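Local coordinates for BDI-0842-like domain-containing protein (Parabacteroides distasonis, PDB 4JM1) that is of unknown function, is probably a lipoprotein in its full-length form, and adopts an alpha/beta fold like that of the alpha-lytic protease prodomain, at residues Ala41-Phe44 with Leu45-Ala48; Ile61-Ile64 with Lys65-Lys68. All blocks are in the same frame, centred on the assembly; numbering follows the deposited sequence. Where two conformers were deposited one is given.

Interaction 1: Ala41-Phe44 with Leu45-Ala48; sequences ASQF and LEEA. With EDO (1,2-ethanediol), chain C.
Phe44 and Glu47 are turned to the same side of helix 38-50 by their first torsions. Phe44 has chi1 at -92°, about 30° from the staggered value. Glu47 has CG opposite its backbone N (chi1 -173°) and runs out extended. They therefore lie side by side, with ring and carboxylate planes 89° apart. They barely touch: Phe44 CD1 is 4.2 Å from Glu47 OE1. A 1,2-ethanediol, probably from the crystallisation liquor, joins them. Its C1 lies 3.9 Å above the plane of the Phe44 ring, over the centre. Its O2 donates a hydrogen bond of 3.0 Å to Glu47 OE2. The backbone beneath is regular alpha-helix, with Leu45, Glu46, Glu47 and Ala48 each donating to the carbonyl four residues back. The last bond, Ala48 N to Phe44 O, measures 2.8 Å. The ring packs on Tyr5 and Ile9 of helix 3-9 and on Ile27 and Val59 of the sheet. With an alanine in place of Phe44, helix and sheet would probably be left with a gap, and the diol would lose its apolar seat. Glu47 OE1 bonds to Tyr5 OH. Both carboxylate oxygens have polar partners, one being the diol; in the crystal this would suit an ionised group.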
# COMPACT_ATOMS: atom_id res chain seq x y z
N ALA A 41 1.81 -2.25 -7.49
CA ALA A 41 1.27 -3.01 -6.36
C ALA A 41 1.97 -4.35 -6.22
O ALA A 41 2.33 -4.75 -5.11
CB ALA A 41 -0.25 -3.23 -6.52
N SER A 42 2.21 -5.02 -7.35
CA SER A 42 2.85 -6.34 -7.29
C SER A 42 4.30 -6.23 -6.84
O SER A 42 4.79 -7.07 -6.08
CB SER A 42 2.75 -7.05 -8.64
OG SER A 42 3.44 -8.29 -8.58
N GLN A 43 4.99 -5.18 -7.27
CA GLN A 43 6.37 -4.97 -6.82
C GLN A 43 6.45 -4.70 -5.32
O GLN A 43 7.33 -5.23 -4.63
CB GLN A 43 7.04 -3.84 -7.62
CG GLN A 43 7.21 -4.16 -9.10
CD GLN A 43 8.32 -5.14 -9.33
OE1 GLN A 43 8.11 -6.34 -9.56
NE2 GLN A 43 9.54 -4.64 -9.24
N PHE A 44 5.55 -3.87 -4.81
CA PHE A 44 5.50 -3.62 -3.39
C PHE A 44 5.16 -4.89 -2.60
O PHE A 44 5.71 -5.15 -1.53
CB PHE A 44 4.49 -2.53 -3.06
CG PHE A 44 5.07 -1.14 -3.01
CD1 PHE A 44 6.04 -0.82 -2.06
CD2 PHE A 44 4.60 -0.15 -3.85
CE1 PHE A 44 6.57 0.46 -1.99
CE2 PHE A 44 5.12 1.15 -3.78
CZ PHE A 44 6.11 1.45 -2.85
N LEU A 45 4.22 -5.70 -3.11
CA LEU A 45 3.86 -6.93 -2.40
C LEU A 45 5.07 -7.86 -2.29
O LEU A 45 5.36 -8.40 -1.24
CB LEU A 45 2.68 -7.63 -3.07
CG LEU A 45 2.15 -8.91 -2.44
CD1 LEU A 45 1.73 -8.71 -0.98
CD2 LEU A 45 1.00 -9.49 -3.30
N GLU A 46 5.78 -8.02 -3.40
CA GLU A 46 6.98 -8.85 -3.39
C GLU A 46 8.04 -8.32 -2.42
O GLU A 46 8.69 -9.09 -1.69
CB GLU A 46 7.56 -8.96 -4.82
CG GLU A 46 8.82 -9.82 -4.97
CD GLU A 46 9.35 -9.91 -6.41
OE1 GLU A 46 8.54 -9.77 -7.37
OE2 GLU A 46 10.58 -10.12 -6.59
N GLU A 47 8.24 -7.01 -2.42
CA GLU A 47 9.24 -6.42 -1.54
C GLU A 47 8.86 -6.56 -0.08
O GLU A 47 9.72 -6.89 0.73
CB GLU A 47 9.40 -4.96 -1.88
CG GLU A 47 10.53 -4.28 -1.15
CD GLU A 47 10.70 -2.82 -1.56
OE1 GLU A 47 9.95 -1.93 -1.03
OE2 GLU A 47 11.55 -2.58 -2.46
N ALA A 48 7.60 -6.31 0.26
CA ALA A 48 7.13 -6.46 1.63
C ALA A 48 7.43 -7.90 2.11
O ALA A 48 7.92 -8.09 3.20
CB ALA A 48 5.63 -6.13 1.74
C1 EDO C . 8.31 -0.31 -5.74
O1 EDO C . 9.01 0.95 -5.62
C2 EDO C . 8.83 -1.33 -4.76
O2 EDO C . 10.26 -1.43 -4.87

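Interaction 2: Ile61-Ile64 with Lys65-Lys68; sequences IVDI and KNAK
The carboxylate of Asp63 meets Lys65 in two ways, over its plane and at an oxygen lone pair. It belongs to an Asx motif at the end of strand 58-63. The side chain of Asp63 closes an Asx turn onto Lys65 N, while its carbonyl accepts from Asn66 and Ala67. Lys65 N comes from above the carboxylate plane, 54° out of it, and bonds to Asp63 OD1 at 2.9 Å. Lys65 NZ reaches the same atom, Asp63 OD1, at 2.8 Å on the syn lone pair, the side of the other oxygen, and makes a salt bridge. Its second bond, to Asp63 OD2, is weak. Ile64 and Lys65 hold the corner positions of a type I beta turn. Asp63 O is gripped twice: Asn66 N sits above the carbonyl plane, and Ala67 N lies nearly along the C=O axis. The ammonium can fold back because the Lys65 chain bends at chi3 (-68°) and again at chi4. It has further partners in Asp30 and the carbonyl of Ala31, so Lys65 also ties the turn to the chain just past strand 24-29. The charge on Lys65 probably helps to stabilise the carboxylate of Asp63, a buried residue. One water accepts from Asp63 N and, in one of the two conformers of Asn66, donates to Asn66 OD1. Another donates to both Ile64 O and Ala67 O. On the apolar side, Val62 CG2 rests against Ala67 CB at 3.5 Å.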
# COMPACT_ATOMS: atom_id res chain seq x y z
N ILE A 61 -2.85 0.18 -4.03
CA ILE A 61 -2.33 1.52 -4.28
C ILE A 61 -3.47 2.52 -4.31
O ILE A 61 -4.49 2.26 -4.92
CB ILE A 61 -1.52 1.60 -5.60
CG1 ILE A 61 -0.48 0.47 -5.68
CG2 ILE A 61 -0.89 3.03 -5.76
CD1 ILE A 61 0.67 0.50 -4.68
N VAL A 62 -3.29 3.62 -3.58
CA VAL A 62 -4.21 4.73 -3.60
C VAL A 62 -3.43 6.04 -3.87
O VAL A 62 -2.20 6.09 -3.78
CB VAL A 62 -4.99 4.84 -2.23
CG1 VAL A 62 -5.85 3.58 -1.96
CG2 VAL A 62 -4.07 5.17 -1.05
N ASP A 63 -4.18 7.08 -4.28
CA ASP A 63 -3.59 8.41 -4.51
C ASP A 63 -3.58 9.16 -3.19
O ASP A 63 -4.64 9.35 -2.58
CB ASP A 63 -4.41 9.14 -5.58
CG ASP A 63 -3.77 10.45 -6.05
OD1 ASP A 63 -2.85 10.99 -5.39
OD2 ASP A 63 -4.20 10.92 -7.12
N ILE A 64 -2.40 9.60 -2.77
CA ILE A 64 -2.25 10.43 -1.57
C ILE A 64 -3.17 11.68 -1.58
O ILE A 64 -3.60 12.16 -0.53
CB ILE A 64 -0.77 10.88 -1.38
CG1 ILE A 64 -0.52 11.44 0.03
CG2 ILE A 64 -0.33 11.91 -2.48
CD1 ILE A 64 -0.56 10.39 1.15
N LYS A 65 -3.50 12.16 -2.78
CA LYS A 65 -4.30 13.36 -2.92
C LYS A 65 -5.78 13.15 -2.65
O LYS A 65 -6.53 14.14 -2.52
CB LYS A 65 -4.13 13.97 -4.31
CG LYS A 65 -2.70 14.47 -4.59
CD LYS A 65 -2.55 15.10 -5.95
CE LYS A 65 -2.70 14.12 -7.11
NZ LYS A 65 -1.73 12.95 -7.01
N ASN A 66 -6.25 11.91 -2.56
CA ASN A 66 -7.66 11.75 -2.21
C ASN A 66 -7.99 10.67 -1.21
O ASN A 66 -9.10 10.64 -0.68
CB ASN A 66 -8.51 11.60 -3.47
CG ASN A 66 -8.12 10.40 -4.27
OD1 ASN A 66 -8.07 9.28 -3.73
ND2 ASN A 66 -7.84 10.61 -5.54
N ALA A 67 -7.03 9.86 -0.83
CA ALA A 67 -7.25 8.80 0.13
C ALA A 67 -7.41 9.37 1.54
O ALA A 67 -6.72 10.34 1.90
CB ALA A 67 -6.08 7.83 0.08
N LYS A 68 -8.23 8.71 2.35
CA LYS A 68 -8.39 9.07 3.77
C LYS A 68 -8.00 7.90 4.65
O LYS A 68 -8.68 6.89 4.68
CB LYS A 68 -9.82 9.50 4.05
CG LYS A 68 -10.25 10.73 3.25
O HOH W 1 -7.06 7.07 -4.74
O HOH W 2 -4.01 10.55 1.64

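In the fold
Interactions 1 and 2 are in series along the chain, with centres about 18 Å apart on opposite sides of the chain's centre. Helix 38-50 carries the first. Strand 58-63 leads into the second. With strand 24-29 they form a beta-alpha-beta unit, and the helix packs on its parallel strands. Ile61 is the direct link: its CG1 lies 3.8 Å from Ala41 CB, and its CD1 lies 4.1 Å from Phe44 CD2. Interaction 1 lies within the helix that packs on the sheet; interaction 2 is the polar turn that follows strand 58-63. No active site is known. A 1,2-ethanediol sits in interaction 1, and another lies about 3 Å from the Glu47 side chain; such molecules often mark pockets.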